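SC_2cx5 (Thermus thermophilus, PDB 3RIJ) serves as a designed epitope scaffold, built on a bacterial protein with an aminoacyl-tRNA editing-domain fold, to present a grafted linear HIV epitope. Local coordinates at residues R16-L21 / L144-A149; L51-E56 / L83-K88; L63-N68 / Y114-L119. The protein carries 4 engineered substitutions. One frame throughout, in Å; residues are numbered along the deposited sequence.

Contact 1: residues R16-L21 / L144-A149; sequences RGFGHL and LALTGA
The ring of F18 lies flat against the side of L146, joining the turn that follows helix 4-16 to the last turn of helix 140-147. The turn opens with a Schellman motif: G17, with positive phi, is its C-prime residue, and G17 N and F18 N both bond back to carbonyls of the last turn of helix 4-16. A type I turn from F18 to L21 comes next. No hydrogen bond crosses between the segments. The tight part of the contact is a CH-pi arrangement in which the branch carbon CG of L146 stands 3.9 Å from the centroid of the F18 ring, only 11° off the ring normal. L146 continues into the interior, touching F136 and V105, and its CD1 approaches CD1 of L21 at 4.3 Å. Two exposed margins, where few atoms touch, form the looser part. At one flank A145 sits at the edge of the same ring, near its plane. At the other, R16 runs extended from CG to NE and crosses L146 nearly at a right angle, lending its aliphatic part while NH1 makes a weak bond to A12 O; the touching atoms are CD of R16 and CD2 of L146, 3.8 Å apart.

Contact 2: residues L51-E56 / L83-K88; sequences LVYGGE and LLEADK. Engineered in segment 51-56: Y53 (natural residue Phe), G54 (natural residue Val).
Y53, an engineered residue that replaces a natural phenylalanine, lays its ring over the backbone and side chain of E85. The E85 CA stands over one face of the ring, offset toward the rim and 3.9 Å from the centroid, a CH-pi contact. From there the glutamate chain follows the ring outward: CB lies near CE1, and CG comes to 3.8 Å from CZ of Y53. With CG anti to the backbone N (chi1 -178°) and the chain extended beyond it, E85 carries its carboxylate alongside the phenol end, the two planes only 4° apart. L83 meets the same ring differently, its CB lying at the edge near the ring plane. Its CD1 packs against the Y53 CB, while the other branch, CD2, reaches CA of G55 at 3.8 Å.

These orientations follow from an antiparallel pairing of strand 47-55 with the short strand 84-85. Y53 and E85 form a non-hydrogen-bonded pair; like any directly paired residues, they share a face of the sheet. The next pair, engineered G54 (valine in the natural sequence) with L84, is hydrogen-bonded: G54 N gives to L84 O, at a doubtfully short modelled length, and L84 N returns a more bent bond to G54 O, 134° at the hydrogen. L84 leaves from the other face, and its end leads away from strand 47-55.

On the other side of the Y53-E85 pair, A86 N donates to V52 O at 2.8 Å. The A86 methyl lies against V52 CG1, modelled closer than carbons normally pack; the exact fit is doubtful. Helix 88-95 flanks this end, with L94 touching V52 and V91 touching A86, and D87, its N-cap residue, bonds through OD2 to W89 N.

Contact 3: residues L63-N68 / Y114-L119; sequences LVSGKN and YLDEDL
A single carboxylate oxygen, OD2 of D116, is gripped by two donors from the turn that ends the neighbouring strand. S65 N meets it on the anti side at 2.9 Å, and N68 ND2 meets it on the syn side at 3.1 Å, both approaching from the same face of the carboxylate plane. The other oxygen, OD1, accepts D118 N in an Asx turn, met from above the plane rather than within it. With CG anti to the backbone N (chi1 -171°), D116 points toward the S65-N68 type I turn, and its three bonds should restrain rotation of the group, buried as it is.

N68 turns the same amide nitrogen to a second acid: ND2 donates to the anti lone pair of D118 OD2, 3.2 Å away, the amide and carboxylate planes 41° apart. K67 NZ is near that oxygen but beyond salt-bridge distance. The amide thus ties the two turns together, and the positive charge nearby probably steadies D118.

Before the turns, the strands run parallel, 7° apart. L63 takes Y114 O with its N, and its O receives D116 N at 3.0 Å, both bonds close to linear. L63 and L115 emerge on the same face, their CD1 atoms 4.0 Å apart, and both touch L143 of helix 140-147. L119 packs its CD2 against CA and CB of S65 and also touches V48. Strand 58-65 is thereby held between 47-55, its antiparallel neighbour, and 113-116, which in turn pairs in parallel with strand 150-152.

Overall arrangement
Contacts 2 and 3 belong to one sheet, since strands 47-55 and 58-65 are adjacent in it. Their centres are about 17 Å apart, yet they meet where L51 CD2 packs on V64 CG2 at 3.5 Å, and their segments alternate along the chain. Contact 1 closes a long loop that encloses both. It reaches contact 3, also about 17 Å away between centres, through A149, whose CB is 4.0 Å from Y114 N, and through T147 against L63. Contacts 1 and 2 do not touch: their centres lie about 24 Å apart, on opposite sides of the chain's centre. Contact 3 is thus the buried middle term linking an outlying helix-end contact with a surface strand pair.

Contact 1: residues R16-L21 / L144-A149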
loop_
_atom_site.group_PDB
_atom_site.type_symbol
_atom_site.label_atom_id
_atom_site.label_comp_id
_atom_site.label_asym_id
_atom_site.label_seq_id
_atom_site.Cartn_x
_atom_site.Cartn_y
_atom_site.Cartn_z
ATOM N N ARG A 16 -10.052 6.342 12.078
ATOM C CA ARG A 16 -8.731 6.232 12.682
ATOM C C ARG A 16 -8.159 7.602 13.045
ATOM O O ARG A 16 -7.191 7.686 13.793
ATOM C CB ARG A 16 -7.754 5.498 11.746
ATOM C CG ARG A 16 -7.994 3.995 11.648
ATOM C CD ARG A 16 -6.892 3.268 10.870
ATOM N NE ARG A 16 -7.126 1.821 10.852
ATOM C CZ ARG A 16 -8.159 1.238 10.248
ATOM N NH1 ARG A 16 -9.055 1.971 9.600
ATOM N NH2 ARG A 16 -8.311 -0.075 10.304
ATOM N N GLY A 17 -8.738 8.671 12.500
ATOM C CA GLY A 17 -8.265 10.011 12.807
ATOM C C GLY A 17 -7.527 10.751 11.694
ATOM O O GLY A 17 -6.730 11.661 11.963
ATOM N N PHE A 18 -7.783 10.375 10.446
ATOM C CA PHE A 18 -7.130 11.024 9.317
ATOM C C PHE A 18 -8.130 11.512 8.272
ATOM O O PHE A 18 -7.855 11.478 7.062
ATOM C CB PHE A 18 -6.140 10.053 8.671
ATOM C CG PHE A 18 -4.936 9.780 9.515
ATOM C CD1 PHE A 18 -5.038 9.015 10.671
ATOM C CD2 PHE A 18 -3.705 10.333 9.185
ATOM C CE1 PHE A 18 -3.931 8.811 11.485
ATOM C CE2 PHE A 18 -2.593 10.136 9.994
ATOM C CZ PHE A 18 -2.711 9.372 11.148
ATOM N N GLY A 19 -9.280 11.975 8.750
ATOM C CA GLY A 19 -10.325 12.438 7.864
ATOM C C GLY A 19 -9.977 13.567 6.914
ATOM O O GLY A 19 -10.753 13.844 5.997
ATOM N N HIS A 20 -8.841 14.230 7.105
ATOM C CA HIS A 20 -8.506 15.305 6.182
ATOM C C HIS A 20 -7.947 14.721 4.876
ATOM O O HIS A 20 -8.038 15.345 3.818
ATOM C CB HIS A 20 -7.541 16.327 6.832
ATOM C CG HIS A 20 -6.110 15.891 6.898
ATOM N ND1 HIS A 20 -5.695 14.791 7.614
ATOM C CD2 HIS A 20 -4.991 16.428 6.354
ATOM C CE1 HIS A 20 -4.385 14.666 7.507
ATOM N NE2 HIS A 20 -3.934 15.648 6.748
ATOM N N LEU A 21 -7.404 13.507 4.951
ATOM C CA LEU A 21 -6.876 12.824 3.774
ATOM C C LEU A 21 -8.087 12.370 2.944
ATOM O O LEU A 21 -9.136 12.065 3.512
ATOM C CB LEU A 21 -6.036 11.605 4.187
ATOM C CG LEU A 21 -4.849 11.825 5.135
ATOM C CD1 LEU A 21 -4.021 10.554 5.195
ATOM C CD2 LEU A 21 -3.973 12.987 4.668
ATOM N N LEU A 144 2.897 6.575 7.954
ATOM C CA LEU A 144 3.581 5.804 8.989
ATOM C C LEU A 144 2.702 5.705 10.233
ATOM O O LEU A 144 2.597 4.644 10.833
ATOM C CB LEU A 144 4.894 6.479 9.385
ATOM C CG LEU A 144 6.248 5.786 9.174
ATOM C CD1 LEU A 144 7.287 6.573 9.964
ATOM C CD2 LEU A 144 6.236 4.329 9.644
ATOM N N ALA A 145 2.068 6.817 10.610
ATOM C CA ALA A 145 1.211 6.857 11.798
ATOM C C ALA A 145 -0.112 6.145 11.580
ATOM O O ALA A 145 -0.698 5.589 12.510
ATOM C CB ALA A 145 0.956 8.315 12.215
ATOM N N LEU A 146 -0.583 6.182 10.343
ATOM C CA LEU A 146 -1.840 5.552 9.985
ATOM C C LEU A 146 -1.692 4.030 10.081
ATOM O O LEU A 146 -2.496 3.347 10.707
ATOM C CB LEU A 146 -2.200 5.943 8.552
ATOM C CG LEU A 146 -3.623 6.356 8.171
ATOM C CD1 LEU A 146 -3.688 6.497 6.646
ATOM C CD2 LEU A 146 -4.634 5.325 8.656
ATOM N N THR A 147 -0.646 3.508 9.457
ATOM C CA THR A 147 -0.392 2.068 9.414
ATOM C C THR A 147 0.336 1.463 10.595
ATOM O O THR A 147 0.080 0.303 10.960
ATOM C CB THR A 147 0.426 1.700 8.179
ATOM O OG1 THR A 147 1.604 2.526 8.143
ATOM C CG2 THR A 147 -0.410 1.881 6.902
ATOM N N GLY A 148 1.261 2.222 11.179
ATOM C CA GLY A 148 2.032 1.689 12.295
ATOM C C GLY A 148 3.042 0.667 11.789
ATOM O O GLY A 148 3.283 -0.358 12.417
ATOM N N ALA A 149 3.642 0.936 10.641
ATOM C CA ALA A 149 4.634 0.023 10.082
ATOM C C ALA A 149 6.015 0.401 10.603
ATOM O O ALA A 149 6.213 1.495 11.145
ATOM C CB ALA A 149 4.624 0.104 8.549
#

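Contact 2: residues L51-E56 / L83-K88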
loop_
_atom_site.group_PDB
_atom_site.type_symbol
_atom_site.label_atom_id
_atom_site.label_comp_id
_atom_site.label_asym_id
_atom_site.label_seq_id
_atom_site.Cartn_x
_atom_site.Cartn_y
_atom_site.Cartn_z
ATOM N N LEU A 51 2.152 -4.827 -1.000
ATOM C CA LEU A 51 2.434 -6.224 -1.315
ATOM C C LEU A 51 2.229 -7.175 -0.130
ATOM O O LEU A 51 2.788 -6.966 0.963
ATOM C CB LEU A 51 3.869 -6.337 -1.834
ATOM C CG LEU A 51 4.175 -5.824 -3.254
ATOM C CD1 LEU A 51 3.071 -4.908 -3.772
ATOM C CD2 LEU A 51 5.519 -5.091 -3.230
ATOM N N VAL A 52 1.433 -8.220 -0.366
ATOM C CA VAL A 52 1.129 -9.223 0.661
ATOM C C VAL A 52 1.954 -10.486 0.510
ATOM O O VAL A 52 1.919 -11.152 -0.528
ATOM C CB VAL A 52 -0.343 -9.663 0.635
ATOM C CG1 VAL A 52 -0.554 -10.792 1.633
ATOM C CG2 VAL A 52 -1.249 -8.499 0.985
ATOM N N TYR A 53 2.685 -10.817 1.562
ATOM C CA TYR A 53 3.514 -12.012 1.567
ATOM C C TYR A 53 3.066 -12.836 2.770
ATOM O O TYR A 53 2.636 -12.273 3.783
ATOM C CB TYR A 53 4.997 -11.624 1.675
ATOM C CG TYR A 53 5.605 -11.212 0.346
ATOM C CD1 TYR A 53 6.613 -11.977 -0.249
ATOM C CD2 TYR A 53 5.144 -10.086 -0.341
ATOM C CE1 TYR A 53 7.148 -11.631 -1.498
ATOM C CE2 TYR A 53 5.671 -9.736 -1.592
ATOM C CZ TYR A 53 6.667 -10.517 -2.157
ATOM O OH TYR A 53 7.163 -10.218 -3.406
ATOM N N GLY A 54 3.154 -14.160 2.654
ATOM C CA GLY A 54 2.729 -15.038 3.730
ATOM C C GLY A 54 3.849 -15.807 4.410
ATOM O O GLY A 54 4.600 -16.564 3.769
ATOM N N GLY A 55 3.954 -15.609 5.722
ATOM C CA GLY A 55 4.974 -16.284 6.501
ATOM C C GLY A 55 4.410 -17.497 7.220
ATOM O O GLY A 55 3.286 -17.927 6.946
ATOM N N GLU A 56 5.177 -18.037 8.163
ATOM C CA GLU A 56 4.752 -19.221 8.909
ATOM C C GLU A 56 3.585 -18.936 9.846
ATOM O O GLU A 56 2.632 -19.722 9.918
ATOM C CB GLU A 56 5.953 -19.815 9.680
ATOM C CG GLU A 56 6.992 -20.504 8.768
ATOM C CD GLU A 56 8.303 -20.812 9.469
ATOM O OE1 GLU A 56 8.870 -19.875 10.080
ATOM O OE2 GLU A 56 8.759 -21.980 9.399
ATOM N N LEU A 83 9.123 -16.674 3.447
ATOM C CA LEU A 83 7.907 -15.992 3.032
ATOM C C LEU A 83 7.402 -16.528 1.699
ATOM O O LEU A 83 8.172 -17.040 0.894
ATOM C CB LEU A 83 8.165 -14.486 2.895
ATOM C CG LEU A 83 8.348 -13.582 4.116
ATOM C CD1 LEU A 83 8.688 -12.170 3.659
ATOM C CD2 LEU A 83 7.062 -13.575 4.933
ATOM N N LEU A 84 6.103 -16.376 1.478
ATOM C CA LEU A 84 5.435 -16.824 0.258
ATOM C C LEU A 84 4.681 -15.631 -0.300
ATOM O O LEU A 84 3.822 -15.059 0.370
ATOM C CB LEU A 84 4.431 -17.940 0.581
ATOM C CG LEU A 84 4.295 -19.162 -0.334
ATOM C CD1 LEU A 84 3.188 -20.083 0.193
ATOM C CD2 LEU A 84 3.980 -18.726 -1.738
ATOM N N GLU A 85 5.006 -15.246 -1.523
ATOM C CA GLU A 85 4.330 -14.125 -2.158
ATOM C C GLU A 85 2.865 -14.517 -2.291
ATOM O O GLU A 85 2.547 -15.511 -2.923
ATOM C CB GLU A 85 4.934 -13.865 -3.546
ATOM C CG GLU A 85 4.333 -12.686 -4.295
ATOM C CD GLU A 85 4.949 -12.490 -5.676
ATOM O OE1 GLU A 85 4.551 -11.545 -6.382
ATOM O OE2 GLU A 85 5.833 -13.286 -6.062
ATOM N N ALA A 86 1.972 -13.741 -1.692
ATOM C CA ALA A 86 0.552 -14.052 -1.758
ATOM C C ALA A 86 0.047 -14.109 -3.187
ATOM O O ALA A 86 0.359 -13.254 -4.011
ATOM C CB ALA A 86 -0.254 -13.030 -0.962
ATOM N N ASP A 87 -0.735 -15.141 -3.469
ATOM C CA ASP A 87 -1.319 -15.313 -4.777
ATOM C C ASP A 87 -2.426 -14.291 -4.874
ATOM O O ASP A 87 -3.134 -13.998 -3.903
ATOM C CB ASP A 87 -1.900 -16.732 -4.926
ATOM C CG ASP A 87 -2.594 -16.963 -6.276
ATOM O OD1 ASP A 87 -2.804 -18.140 -6.639
ATOM O OD2 ASP A 87 -2.942 -15.984 -6.980
ATOM N N LYS A 88 -2.548 -13.738 -6.062
ATOM C CA LYS A 88 -3.548 -12.758 -6.373
ATOM C C LYS A 88 -4.939 -13.193 -5.861
ATOM O O LYS A 88 -5.806 -12.336 -5.608
ATOM C CB LYS A 88 -3.508 -12.584 -7.885
ATOM C CG LYS A 88 -4.655 -11.852 -8.511
ATOM C CD LYS A 88 -4.990 -12.539 -9.824
ATOM C CE LYS A 88 -5.550 -13.939 -9.579
ATOM N NZ LYS A 88 -4.581 -15.052 -9.852
#

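Contact 3: residues L63-N68 / Y114-L119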
loop_
_atom_site.group_PDB
_atom_site.type_symbol
_atom_site.label_atom_id
_atom_site.label_comp_id
_atom_site.label_asym_id
_atom_site.label_seq_id
_atom_site.Cartn_x
_atom_site.Cartn_y
_atom_site.Cartn_z
ATOM N N LEU A 63 4.785 -2.223 2.034
ATOM C CA LEU A 63 4.479 -0.972 1.338
ATOM C C LEU A 63 5.795 -0.571 0.666
ATOM O O LEU A 63 6.729 -0.124 1.328
ATOM C CB LEU A 63 4.034 0.091 2.358
ATOM C CG LEU A 63 2.932 -0.371 3.310
ATOM C CD1 LEU A 63 2.783 0.592 4.446
ATOM C CD2 LEU A 63 1.627 -0.499 2.550
ATOM N N VAL A 64 5.853 -0.733 -0.653
ATOM C CA VAL A 64 7.071 -0.484 -1.427
ATOM C C VAL A 64 6.993 0.663 -2.419
ATOM O O VAL A 64 5.938 0.944 -2.996
ATOM C CB VAL A 64 7.485 -1.764 -2.215
ATOM C CG1 VAL A 64 8.825 -1.536 -2.941
ATOM C CG2 VAL A 64 7.565 -2.969 -1.267
ATOM N N SER A 65 8.136 1.315 -2.619
ATOM C CA SER A 65 8.237 2.440 -3.539
ATOM C C SER A 65 7.953 1.989 -4.963
ATOM O O SER A 65 8.482 0.971 -5.421
ATOM C CB SER A 65 9.636 3.069 -3.468
ATOM O OG SER A 65 9.773 4.129 -4.396
ATOM N N GLY A 66 7.116 2.760 -5.659
ATOM C CA GLY A 66 6.763 2.444 -7.034
ATOM C C GLY A 66 7.940 2.253 -7.979
ATOM O O GLY A 66 7.834 1.531 -8.974
ATOM N N LYS A 67 9.066 2.893 -7.679
ATOM C CA LYS A 67 10.243 2.753 -8.524
ATOM C C LYS A 67 11.149 1.637 -8.027
ATOM O O LYS A 67 12.171 1.355 -8.646
ATOM C CB LYS A 67 11.051 4.047 -8.540
ATOM C CG LYS A 67 11.804 4.281 -7.265
ATOM C CD LYS A 67 12.702 5.481 -7.364
ATOM C CE LYS A 67 13.506 5.622 -6.095
ATOM N NZ LYS A 67 12.625 5.835 -4.912
ATOM N N ASN A 68 10.792 1.023 -6.902
ATOM C CA ASN A 68 11.609 -0.048 -6.353
ATOM C C ASN A 68 11.006 -1.443 -6.499
ATOM O O ASN A 68 9.871 -1.613 -6.941
ATOM C CB ASN A 68 11.931 0.217 -4.878
ATOM C CG ASN A 68 12.863 1.398 -4.689
ATOM O OD1 ASN A 68 13.811 1.583 -5.456
ATOM N ND2 ASN A 68 12.612 2.192 -3.658
ATOM N N TYR A 114 5.848 -3.340 7.032
ATOM C CA TYR A 114 7.146 -2.730 6.824
ATOM C C TYR A 114 6.970 -1.687 5.721
ATOM O O TYR A 114 6.201 -1.894 4.783
ATOM C CB TYR A 114 8.152 -3.795 6.408
ATOM C CG TYR A 114 8.308 -4.879 7.455
ATOM C CD1 TYR A 114 7.417 -5.955 7.518
ATOM C CD2 TYR A 114 9.320 -4.799 8.414
ATOM C CE1 TYR A 114 7.531 -6.920 8.504
ATOM C CE2 TYR A 114 9.440 -5.757 9.410
ATOM C CZ TYR A 114 8.547 -6.815 9.453
ATOM O OH TYR A 114 8.680 -7.762 10.447
ATOM N N LEU A 115 7.674 -0.569 5.837
ATOM C CA LEU A 115 7.569 0.483 4.846
ATOM C C LEU A 115 8.929 0.912 4.274
ATOM O O LEU A 115 9.853 1.294 5.000
ATOM C CB LEU A 115 6.813 1.689 5.436
ATOM C CG LEU A 115 6.819 2.978 4.607
ATOM C CD1 LEU A 115 5.427 3.527 4.474
ATOM C CD2 LEU A 115 7.734 3.991 5.273
ATOM N N ASP A 116 9.016 0.834 2.950
ATOM C CA ASP A 116 10.201 1.177 2.177
ATOM C C ASP A 116 10.755 2.530 2.652
ATOM O O ASP A 116 10.100 3.570 2.471
ATOM C CB ASP A 116 9.786 1.242 0.700
ATOM C CG ASP A 116 10.963 1.368 -0.256
ATOM O OD1 ASP A 116 12.061 1.799 0.161
ATOM O OD2 ASP A 116 10.771 1.055 -1.452
ATOM N N GLU A 117 11.942 2.532 3.266
ATOM C CA GLU A 117 12.517 3.804 3.712
ATOM C C GLU A 117 12.715 4.836 2.593
ATOM O O GLU A 117 12.857 6.017 2.868
ATOM C CB GLU A 117 13.839 3.591 4.448
ATOM C CG GLU A 117 14.788 2.667 3.752
ATOM C CD GLU A 117 16.073 2.465 4.535
ATOM O OE1 GLU A 117 16.092 2.772 5.747
ATOM O OE2 GLU A 117 17.052 1.996 3.925
ATOM N N ASP A 118 12.715 4.402 1.338
ATOM C CA ASP A 118 12.857 5.342 0.225
ATOM C C ASP A 118 11.624 6.242 0.068
ATOM O O ASP A 118 11.687 7.273 -0.606
ATOM C CB ASP A 118 13.133 4.601 -1.086
ATOM C CG ASP A 118 14.624 4.397 -1.335
ATOM O OD1 ASP A 118 15.416 4.860 -0.488
ATOM O OD2 ASP A 118 15.009 3.785 -2.363
ATOM N N LEU A 119 10.514 5.871 0.704
ATOM C CA LEU A 119 9.291 6.679 0.640
ATOM C C LEU A 119 9.451 7.973 1.439
ATOM O O LEU A 119 8.876 9.014 1.086
ATOM C CB LEU A 119 8.080 5.877 1.141
ATOM C CG LEU A 119 7.575 4.757 0.205
ATOM C CD1 LEU A 119 6.415 4.025 0.842
ATOM C CD2 LEU A 119 7.139 5.344 -1.121
#